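PDB 3FNR: arginine--tRNA ligase from Campylobacter jejuni, which catalyses the ATP-dependent attachment of L-arginine to its cognate tRNA, yielding L-arginyl-tRNA(Arg), AMP and diphosphate. Local coordinates for residues A[194-199]-A[207-212]; A[218-223]-A[247-252]; A[342-347]-A[448-453]. The protein carries 1 engineered substitution. All blocks are in the same frame, centred on the assembly; numbering follows the deposited sequence.

Interaction 1 of 3, residues A[194-199]-A[207-212]. With SO4 (sulfate ion), chain C.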
loop_
_atom_site.group_PDB
_atom_site.type_symbol
_atom_site.label_atom_id
_atom_site.label_comp_id
_atom_site.label_asym_id
_atom_site.label_seq_id
_atom_site.Cartn_x
_atom_site.Cartn_y
_atom_site.Cartn_z
ATOM N N LYS A 194 11.459 7.758 37.003
ATOM C CA LYS A 194 11.228 7.593 35.574
ATOM C C LYS A 194 11.688 8.817 34.814
ATOM O O LYS A 194 11.678 9.926 35.344
ATOM C CB LYS A 194 9.742 7.362 35.290
ATOM C CG LYS A 194 9.166 6.081 35.872
ATOM C CD LYS A 194 7.645 6.138 35.855
ATOM C CE LYS A 194 7.033 5.048 36.714
ATOM N NZ LYS A 194 5.556 5.212 36.832
ATOM N N ILE A 195 12.083 8.612 33.563
ATOM C CA ILE A 195 12.368 9.718 32.657
ATOM C C ILE A 195 11.141 9.929 31.771
ATOM O O ILE A 195 10.654 8.987 31.134
ATOM C CB ILE A 195 13.643 9.438 31.833
ATOM C CG1 ILE A 195 14.863 9.411 32.765
ATOM C CG2 ILE A 195 13.828 10.465 30.720
ATOM C CD1 ILE A 195 16.020 8.568 32.269
ATOM N N TRP A 196 10.647 11.165 31.761
ATOM C CA TRP A 196 9.428 11.543 31.056
ATOM C C TRP A 196 9.733 12.491 29.903
ATOM O O TRP A 196 10.688 13.251 29.969
ATOM C CB TRP A 196 8.467 12.260 32.011
ATOM C CG TRP A 196 7.960 11.431 33.158
ATOM C CD1 TRP A 196 8.654 11.066 34.278
ATOM C CD2 TRP A 196 6.641 10.888 33.310
ATOM N NE1 TRP A 196 7.856 10.316 35.109
ATOM C CE2 TRP A 196 6.615 10.193 34.542
ATOM C CE3 TRP A 196 5.479 10.920 32.524
ATOM C CZ2 TRP A 196 5.471 9.531 35.008
ATOM C CZ3 TRP A 196 4.338 10.261 32.991
ATOM C CH2 TRP A 196 4.346 9.577 34.224
ATOM N N LEU A 197 8.912 12.438 28.854
ATOM C CA LEU A 197 8.892 13.467 27.813
ATOM C C LEU A 197 7.855 14.531 28.177
ATOM O O LEU A 197 6.710 14.210 28.481
ATOM C CB LEU A 197 8.564 12.855 26.441
ATOM C CG LEU A 197 8.340 13.780 25.232
ATOM C CD1 LEU A 197 9.644 14.219 24.579
ATOM C CD2 LEU A 197 7.456 13.093 24.212
ATOM N N ALA A 198 8.255 15.797 28.121
ATOM C CA ALA A 198 7.384 16.916 28.483
ATOM C C ALA A 198 6.477 17.326 27.325
ATOM O O ALA A 198 6.467 18.485 26.913
ATOM C CB ALA A 198 8.224 18.100 28.949
ATOM N N SER A 199 5.698 16.371 26.825
ATOM C CA SER A 199 4.955 16.533 25.571
ATOM C C SER A 199 3.764 17.478 25.668
ATOM O O SER A 199 3.360 18.069 24.661
ATOM C CB SER A 199 4.525 15.170 25.016
ATOM O OG SER A 199 3.977 14.350 26.032
ATOM N N ASP A 207 1.962 14.307 29.730
ATOM C CA ASP A 207 3.348 13.880 29.559
ATOM C C ASP A 207 3.454 12.355 29.510
ATOM O O ASP A 207 2.554 11.649 29.972
ATOM C CB ASP A 207 4.235 14.477 30.651
ATOM C CG ASP A 207 4.453 15.968 30.471
ATOM O OD1 ASP A 207 4.941 16.615 31.416
ATOM O OD2 ASP A 207 4.137 16.502 29.389
ATOM N N ARG A 208 4.546 11.860 28.932
ATOM C CA ARG A 208 4.672 10.444 28.581
ATOM C C ARG A 208 5.972 9.829 29.086
ATOM O O ARG A 208 6.999 10.491 29.102
ATOM C CB ARG A 208 4.609 10.278 27.057
ATOM C CG ARG A 208 3.476 11.022 26.334
ATOM C CD ARG A 208 2.123 10.396 26.599
ATOM N NE ARG A 208 1.036 11.262 26.145
ATOM C CZ ARG A 208 -0.243 10.903 26.081
ATOM N NH1 ARG A 208 -1.143 11.769 25.653
ATOM N NH2 ARG A 208 -0.624 9.679 26.429
ATOM N N VAL A 209 5.932 8.554 29.461
ATOM C CA VAL A 209 7.127 7.859 29.953
ATOM C C VAL A 209 8.052 7.411 28.818
ATOM O O VAL A 209 7.641 6.662 27.921
ATOM C CB VAL A 209 6.763 6.642 30.833
ATOM C CG1 VAL A 209 8.021 5.890 31.291
ATOM C CG2 VAL A 209 5.958 7.087 32.029
ATOM N N ILE A 210 9.298 7.882 28.875
ATOM C CA ILE A 210 10.346 7.462 27.951
ATOM C C ILE A 210 11.119 6.277 28.529
ATOM O O ILE A 210 11.255 5.245 27.881
ATOM C CB ILE A 210 11.319 8.630 27.620
ATOM C CG1 ILE A 210 10.581 9.762 26.912
ATOM C CG2 ILE A 210 12.471 8.157 26.745
ATOM C CD1 ILE A 210 9.687 9.308 25.747
ATOM N N ILE A 211 11.629 6.437 29.747
ATOM C CA ILE A 211 12.351 5.370 30.433
ATOM C C ILE A 211 11.600 4.991 31.701
ATOM O O ILE A 211 11.274 5.850 32.522
ATOM C CB ILE A 211 13.809 5.780 30.784
ATOM C CG1 ILE A 211 14.543 6.350 29.561
ATOM C CG2 ILE A 211 14.589 4.612 31.414
ATOM C CD1 ILE A 211 14.696 5.394 28.378
ATOM N N ARG A 212 11.317 3.702 31.845
ATOM C CA ARG A 212 10.657 3.169 33.032
ATOM C C ARG A 212 11.609 3.176 34.224
ATOM O O ARG A 212 12.825 3.345 34.059
ATOM C CB ARG A 212 10.219 1.724 32.786
ATOM C CG ARG A 212 9.205 1.497 31.682
ATOM C CD ARG A 212 9.469 0.135 31.056
ATOM N NE ARG A 212 8.250 -0.616 30.767
ATOM C CZ ARG A 212 8.219 -1.918 30.482
ATOM N NH1 ARG A 212 9.342 -2.630 30.448
ATOM N NH2 ARG A 212 7.059 -2.514 30.237
HETATM S S SO4 C . 5.878 0.185 27.582
HETATM O O1 SO4 C . 7.021 -0.321 26.829
HETATM O O2 SO4 C . 4.931 -0.911 27.762
HETATM O O3 SO4 C . 6.318 0.668 28.890
HETATM O O4 SO4 C . 5.228 1.271 26.853
#
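Val209 sets its CG2 methyl over the six-membered ring of Trp196, 3.6 Å from the ring centroid and 9° off the normal, a CH-pi contact. The indole CG lies beside the backbone N (chi1 -64°), and with the turn about the next bond the ring comes to lie toward strand 208-211. At the ring's edge, near its plane, lies the carbonyl oxygen of Asp207, while Trp196 NE1 is bonded to Gln191 O and the ring of Tyr189 meets the indole with the two planes almost parallel. Ile195 and Ile211 occupy the reverse side of the sheet, alongside each other and pointing the same way, with Ile195 CD1 3.8 Å from Ile211 CG1. Between these pairs Ile210 is inserted, and its CG1 packs 3.7 Å from Leu197 CB. Ile195 O therefore accepts two bonds, from Ile210 N at 2.9 Å and Ile211 N at 3.1 Å. Beyond this irregularity, Leu197 N donates to Arg208 O at 2.7 Å. Arg212 makes a weak NE bond to a sulfate, probably from the crystallisation liquor. Ile210 and Ile211 opposite the single residue Ile195 form a classic beta bulge, here within an antiparallel hairpin of the class I catalytic domain.

Interaction 2 of 3, residues A[218-223]-A[247-252]. With SO4 (sulfate ion), chain C.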
loop_
_atom_site.group_PDB
_atom_site.type_symbol
_atom_site.label_atom_id
_atom_site.label_comp_id
_atom_site.label_asym_id
_atom_site.label_seq_id
_atom_site.Cartn_x
_atom_site.Cartn_y
_atom_site.Cartn_z
ATOM N N THR A 218 10.571 2.632 26.768
ATOM C CA THR A 218 9.202 2.270 26.429
ATOM C C THR A 218 9.041 2.070 24.915
ATOM O O THR A 218 9.980 2.293 24.155
ATOM C CB THR A 218 8.227 3.352 26.901
ATOM O OG1 THR A 218 8.591 4.609 26.316
ATOM C CG2 THR A 218 8.259 3.461 28.414
ATOM N N TYR A 219 7.854 1.647 24.486
ATOM C CA TYR A 219 7.523 1.601 23.057
ATOM C C TYR A 219 7.612 2.994 22.446
ATOM O O TYR A 219 8.067 3.147 21.316
ATOM C CB TYR A 219 6.118 1.021 22.813
ATOM C CG TYR A 219 5.942 -0.416 23.252
ATOM C CD1 TYR A 219 5.010 -0.753 24.238
ATOM C CD2 TYR A 219 6.703 -1.445 22.683
ATOM C CE1 TYR A 219 4.841 -2.078 24.656
ATOM C CE2 TYR A 219 6.543 -2.775 23.091
ATOM C CZ TYR A 219 5.610 -3.083 24.078
ATOM O OH TYR A 219 5.443 -4.391 24.485
ATOM N N LEU A 220 7.188 4.008 23.205
ATOM C CA LEU A 220 7.278 5.392 22.739
ATOM C C LEU A 220 8.728 5.790 22.494
ATOM O O LEU A 220 9.046 6.372 21.453
ATOM C CB LEU A 220 6.628 6.350 23.738
ATOM C CG LEU A 220 6.591 7.819 23.312
ATOM C CD1 LEU A 220 5.693 8.002 22.119
ATOM C CD2 LEU A 220 6.114 8.676 24.444
ATOM N N ALA A 221 9.602 5.444 23.439
ATOM C CA ALA A 221 11.043 5.711 23.326
ATOM C C ALA A 221 11.607 5.128 22.035
ATOM O O ALA A 221 12.257 5.834 21.270
ATOM C CB ALA A 221 11.797 5.154 24.536
ATOM N N ALA A 222 11.323 3.848 21.799
ATOM C CA ALA A 222 11.726 3.133 20.587
ATOM C C ALA A 222 11.222 3.838 19.329
ATOM O O ALA A 222 11.949 3.960 18.343
ATOM C CB ALA A 222 11.196 1.699 20.635
ATOM N N ASP A 223 9.979 4.315 19.391
ATOM C CA ASP A 223 9.342 5.004 18.267
ATOM C C ASP A 223 10.003 6.351 17.979
ATOM O O ASP A 223 10.250 6.688 16.816
ATOM C CB ASP A 223 7.843 5.168 18.534
ATOM C CG ASP A 223 7.009 5.176 17.253
ATOM O OD1 ASP A 223 7.556 4.914 16.154
ATOM O OD2 ASP A 223 5.791 5.447 17.348
ATOM N N HIS A 247 -5.216 7.768 16.154
ATOM C CA HIS A 247 -5.276 9.232 16.041
ATOM C C HIS A 247 -4.716 9.950 17.278
ATOM O O HIS A 247 -3.992 10.941 17.149
ATOM C CB HIS A 247 -6.707 9.713 15.753
ATOM C CG HIS A 247 -6.821 11.197 15.568
ATOM N ND1 HIS A 247 -7.339 12.032 16.537
ATOM C CD2 HIS A 247 -6.465 11.997 14.533
ATOM C CE1 HIS A 247 -7.303 13.281 16.104
ATOM N NE2 HIS A 247 -6.776 13.287 14.891
ATOM N N GLY A 248 -5.032 9.425 18.465
ATOM C CA GLY A 248 -4.607 10.029 19.738
ATOM C C GLY A 248 -3.109 10.000 20.005
ATOM O O GLY A 248 -2.621 10.646 20.930
ATOM N N TYR A 249 -2.386 9.260 19.174
ATOM C CA TYR A 249 -0.948 9.082 19.291
ATOM C C TYR A 249 -0.182 10.147 18.502
ATOM O O TYR A 249 1.017 10.322 18.700
ATOM C CB TYR A 249 -0.604 7.692 18.771
ATOM C CG TYR A 249 0.744 7.139 19.161
ATOM C CD1 TYR A 249 1.816 7.183 18.270
ATOM C CD2 TYR A 249 0.938 6.521 20.399
ATOM C CE1 TYR A 249 3.058 6.651 18.607
ATOM C CE2 TYR A 249 2.182 5.979 20.747
ATOM C CZ TYR A 249 3.233 6.049 19.840
ATOM O OH TYR A 249 4.461 5.527 20.162
ATOM N N ILE A 250 -0.873 10.855 17.609
ATOM C CA ILE A 250 -0.242 11.901 16.790
ATOM C C ILE A 250 0.431 13.030 17.602
ATOM O O ILE A 250 1.616 13.283 17.386
ATOM C CB ILE A 250 -1.181 12.460 15.658
ATOM C CG1 ILE A 250 -1.647 11.329 14.735
ATOM C CG2 ILE A 250 -0.465 13.526 14.826
ATOM C CD1 ILE A 250 -2.637 11.764 13.648
ATOM N N PRO A 251 -0.290 13.674 18.558
ATOM C CA PRO A 251 0.326 14.814 19.248
ATOM C C PRO A 251 1.630 14.514 19.997
ATOM O O PRO A 251 2.519 15.358 19.993
ATOM C CB PRO A 251 -0.755 15.247 20.246
ATOM C CG PRO A 251 -2.016 14.786 19.639
ATOM C CD PRO A 251 -1.658 13.451 19.066
ATOM N N ARG A 252 1.751 13.336 20.609
ATOM C CA ARG A 252 2.974 12.973 21.343
ATOM C C ARG A 252 4.169 12.721 20.423
ATOM O O ARG A 252 5.314 12.909 20.829
ATOM C CB ARG A 252 2.755 11.773 22.281
ATOM C CG ARG A 252 2.689 10.414 21.604
ATOM C CD ARG A 252 2.145 9.341 22.534
ATOM N NE ARG A 252 0.710 9.499 22.714
ATOM C CZ ARG A 252 -0.076 8.618 23.312
ATOM N NH1 ARG A 252 -1.372 8.866 23.412
ATOM N NH2 ARG A 252 0.421 7.490 23.796
HETATM S S SO4 C . 5.878 0.185 27.582
HETATM O O1 SO4 C . 7.021 -0.321 26.829
HETATM O O2 SO4 C . 4.931 -0.911 27.762
HETATM O O3 SO4 C . 6.318 0.668 28.890
HETATM O O4 SO4 C . 5.228 1.271 26.853
#
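Leu220 and Tyr249 make the apolar part of the contact, their side chains running antiparallel past one another. The CD1 methyl of Leu220 lies 3.9 Å from Tyr249 CZ, approaching the ring obliquely. The same Leu220 CD1 also meets the aliphatic part of Arg252, 3.8 Å from Arg252 CD. One leucine branch thus fills the angle between an aromatic ring and an arginine stem, placed there by a CG anti to the backbone N (chi1 -177°).

Among the polar contacts, Asp223 faces Tyr249 end-on, its OD2 at the edge of the ring, near the ring plane, and 3.1 Å from Tyr249 OH; the carboxylate and ring planes are 31° apart. Asp223 OD2 also has a weak bond to a glycerol. Within 247-252, Tyr249 CD2 lies over one face of the Arg252 guanidinium, toward its rim, and Arg252 NH1 makes a weak bond to Gly248 O.

A third group of interactions marks the start of the helix. Thr218 is the N-cap, its OG1 accepting from Ala221 N at 3.2 Å. At the same end a sulfate oxygen, O1, takes a bond from Tyr219 N at 3.2 Å and sits over one face of the Tyr219 ring. The partial positive charge expected at a helix N-terminus would probably favour such an anion.

Helix 219-231 thereby leans on the beginning of helix 250-258, where Met253 also touches Leu220 and Asp223. Leu220 and Ala221 also pack against Ile210 of strand 208-211.

Interaction 3 of 3, residues A[342-347]-A[448-453]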
loop_
_atom_site.group_PDB
_atom_site.type_symbol
_atom_site.label_atom_id
_atom_site.label_comp_id
_atom_site.label_asym_id
_atom_site.label_seq_id
_atom_site.Cartn_x
_atom_site.Cartn_y
_atom_site.Cartn_z
ATOM N N TYR A 342 -12.526 -4.464 -19.789
ATOM C CA TYR A 342 -13.345 -4.724 -20.973
ATOM C C TYR A 342 -13.202 -3.608 -22.012
ATOM O O TYR A 342 -13.109 -3.894 -23.200
ATOM C CB TYR A 342 -14.818 -4.953 -20.605
ATOM C CG TYR A 342 -15.653 -5.489 -21.753
ATOM C CD1 TYR A 342 -15.144 -6.465 -22.614
ATOM C CD2 TYR A 342 -16.951 -5.026 -21.974
ATOM C CE1 TYR A 342 -15.896 -6.949 -23.673
ATOM C CE2 TYR A 342 -17.714 -5.508 -23.033
ATOM C CZ TYR A 342 -17.177 -6.472 -23.875
ATOM O OH TYR A 342 -17.920 -6.963 -24.923
ATOM N N ALA A 343 -13.141 -2.357 -21.551
ATOM C CA ALA A 343 -12.884 -1.211 -22.421
ATOM C C ALA A 343 -11.564 -1.371 -23.167
ATOM O O ALA A 343 -11.520 -1.239 -24.393
ATOM C CB ALA A 343 -12.895 0.073 -21.616
ATOM N N HIS A 344 -10.511 -1.698 -22.418
ATOM C CA HIS A 344 -9.175 -1.897 -22.959
ATOM C C HIS A 344 -9.119 -3.063 -23.959
ATOM O O HIS A 344 -8.520 -2.937 -25.031
ATOM C CB HIS A 344 -8.178 -2.125 -21.810
ATOM C CG HIS A 344 -6.749 -2.129 -22.248
ATOM N ND1 HIS A 344 -6.082 -3.282 -22.594
ATOM C CD2 HIS A 344 -5.867 -1.117 -22.425
ATOM C CE1 HIS A 344 -4.846 -2.983 -22.955
ATOM N NE2 HIS A 344 -4.690 -1.675 -22.860
ATOM N N ALA A 345 -9.752 -4.183 -23.600
ATOM C CA ALA A 345 -9.823 -5.376 -24.451
ATOM C C ALA A 345 -10.640 -5.140 -25.727
ATOM O O ALA A 345 -10.289 -5.637 -26.796
ATOM C CB ALA A 345 -10.395 -6.547 -23.669
ATOM N N ARG A 346 -11.724 -4.377 -25.601
ATOM C CA ARG A 346 -12.574 -4.022 -26.730
ATOM C C ARG A 346 -11.798 -3.230 -27.786
ATOM O O ARG A 346 -11.983 -3.447 -28.990
ATOM C CB ARG A 346 -13.800 -3.250 -26.237
ATOM C CG ARG A 346 -15.052 -3.526 -27.023
ATOM C CD ARG A 346 -16.235 -3.935 -26.169
ATOM N NE ARG A 346 -17.012 -2.819 -25.639
ATOM C CZ ARG A 346 -18.014 -2.206 -26.272
ATOM N NH1 ARG A 346 -18.381 -2.572 -27.493
ATOM N NH2 ARG A 346 -18.652 -1.211 -25.671
ATOM N N ILE A 347 -10.910 -2.344 -27.328
ATOM C CA ILE A 347 -10.024 -1.562 -28.205
ATOM C C ILE A 347 -9.015 -2.465 -28.903
ATOM O O ILE A 347 -8.803 -2.350 -30.112
ATOM C CB ILE A 347 -9.279 -0.440 -27.427
ATOM C CG1 ILE A 347 -10.277 0.611 -26.955
ATOM C CG2 ILE A 347 -8.205 0.231 -28.301
ATOM C CD1 ILE A 347 -9.869 1.404 -25.754
ATOM N N ILE A 448 -1.998 -2.864 -11.486
ATOM C CA ILE A 448 -2.879 -3.695 -12.298
ATOM C C ILE A 448 -2.417 -3.610 -13.747
ATOM O O ILE A 448 -2.231 -2.513 -14.280
ATOM C CB ILE A 448 -4.349 -3.210 -12.196
ATOM C CG1 ILE A 448 -4.855 -3.317 -10.752
ATOM C CG2 ILE A 448 -5.251 -3.968 -13.169
ATOM C CD1 ILE A 448 -6.229 -2.715 -10.514
ATOM N N GLU A 449 -2.228 -4.767 -14.371
ATOM C CA GLU A 449 -1.879 -4.858 -15.784
ATOM C C GLU A 449 -3.154 -5.004 -16.618
ATOM O O GLU A 449 -3.955 -5.912 -16.388
ATOM C CB GLU A 449 -0.937 -6.046 -16.001
ATOM C CG GLU A 449 -0.426 -6.230 -17.421
ATOM C CD GLU A 449 0.506 -7.438 -17.558
ATOM O OE1 GLU A 449 0.783 -7.846 -18.706
ATOM O OE2 GLU A 449 0.965 -7.978 -16.521
ATOM N N ALA A 450 -3.343 -4.095 -17.573
ATOM C CA ALA A 450 -4.534 -4.089 -18.418
ATOM C C ALA A 450 -4.559 -5.278 -19.376
ATOM O O ALA A 450 -3.536 -5.637 -19.967
ATOM C CB ALA A 450 -4.624 -2.780 -19.192
ATOM N N LYS A 451 -5.735 -5.876 -19.524
ATOM C CA LYS A 451 -5.918 -7.068 -20.353
ATOM C C LYS A 451 -6.224 -6.729 -21.803
ATOM O O LYS A 451 -7.043 -5.851 -22.085
ATOM C CB LYS A 451 -7.057 -7.925 -19.805
ATOM C CG LYS A 451 -6.763 -8.591 -18.473
ATOM C CD LYS A 451 -7.979 -9.340 -17.971
ATOM C CE LYS A 451 -7.793 -9.789 -16.537
ATOM N NZ LYS A 451 -9.104 -9.828 -15.832
ATOM N N ASN A 452 -5.567 -7.445 -22.713
ATOM C CA ASN A 452 -5.831 -7.340 -24.143
ATOM C C ASN A 452 -6.991 -8.226 -24.587
ATOM O O ASN A 452 -7.622 -7.956 -25.613
ATOM C CB ASN A 452 -4.579 -7.696 -24.948
ATOM C CG ASN A 452 -3.458 -6.688 -24.774
ATOM O OD1 ASN A 452 -3.696 -5.499 -24.562
ATOM N ND2 ASN A 452 -2.222 -7.162 -24.881
ATOM N N LYS A 453 -7.259 -9.278 -23.812
ATOM C CA LYS A 453 -8.307 -10.263 -24.105
ATOM C C LYS A 453 -9.061 -10.640 -22.832
ATOM O O LYS A 453 -8.444 -10.813 -21.783
ATOM C CB LYS A 453 -7.686 -11.526 -24.706
ATOM C CG LYS A 453 -7.545 -11.531 -26.224
ATOM C CD LYS A 453 -8.766 -12.156 -26.899
ATOM C CE LYS A 453 -8.462 -12.556 -28.339
ATOM N NZ LYS A 453 -9.652 -13.124 -29.035
#
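His344 reaches from its helix to the C-terminal tail. His344 CB lies 3.9 Å from Lys451 O, already near the carbonyl that the ring will bind. The first torsion turns the imidazole away from the backbone N and carries it outward from the helix to the tail. His344 CG, CD2 and NE2 each lie 3.8 Å from Ala450 CB, a methyl that sits over the centre of the ring face in a CH-pi contact, 3.6 Å from the centroid and 3° off the normal. His344 ND1 donates to Lys451 O at 2.8 Å, with an N-H...O angle of 165°. The oxygen lies close to the ring plane, yet the donor stands well above the carbonyl plane, 62° out of it, so the bond does not follow a lone pair. At the ring edge His344 CE1 comes 3.2 Å from Asn452 OD1, whose amide runs alongside the imidazole with the two planes nearly parallel. Methyl above and oxygens at the rim together probably limit the tilt and rotation of the ring.

Next along the helix, Ala345 makes a CA-H...O contact with Asn452 O, an oxygen that also accepts from Gln349 NE2. The tail thus lies along helix 336-353, with Asn341 OD1 binding Lys451 N further back. His344 also touches Ala436 of helix 425-445, while Ala343 and Ile347 pack between that helix and helix 398-416 in the all-helical anticodon-binding domain.

In the fold
Interactions 1 and 2 are neighbours in the catalytic domain, their centres 11 Å apart, and share a join: strand 208-211 leads into helix 219-231, and Thr218 binds back to Val209 O and Ile210 O. Both also reach the same sulfate. Interaction 1 is the more extensive, partly buried and built on backbone pairing between strands; interaction 2 is a small surface contact between the first turn of helix 219-231 and the region leading into helix 250-258, carried by side chains. Interaction 3 lies on the opposite side of the chain's centre, about 46 Å from interaction 2 between centres, within the anticodon-binding domain. There one buried histidine grips a largely exposed, irregular tail through the carbonyl of Lys451.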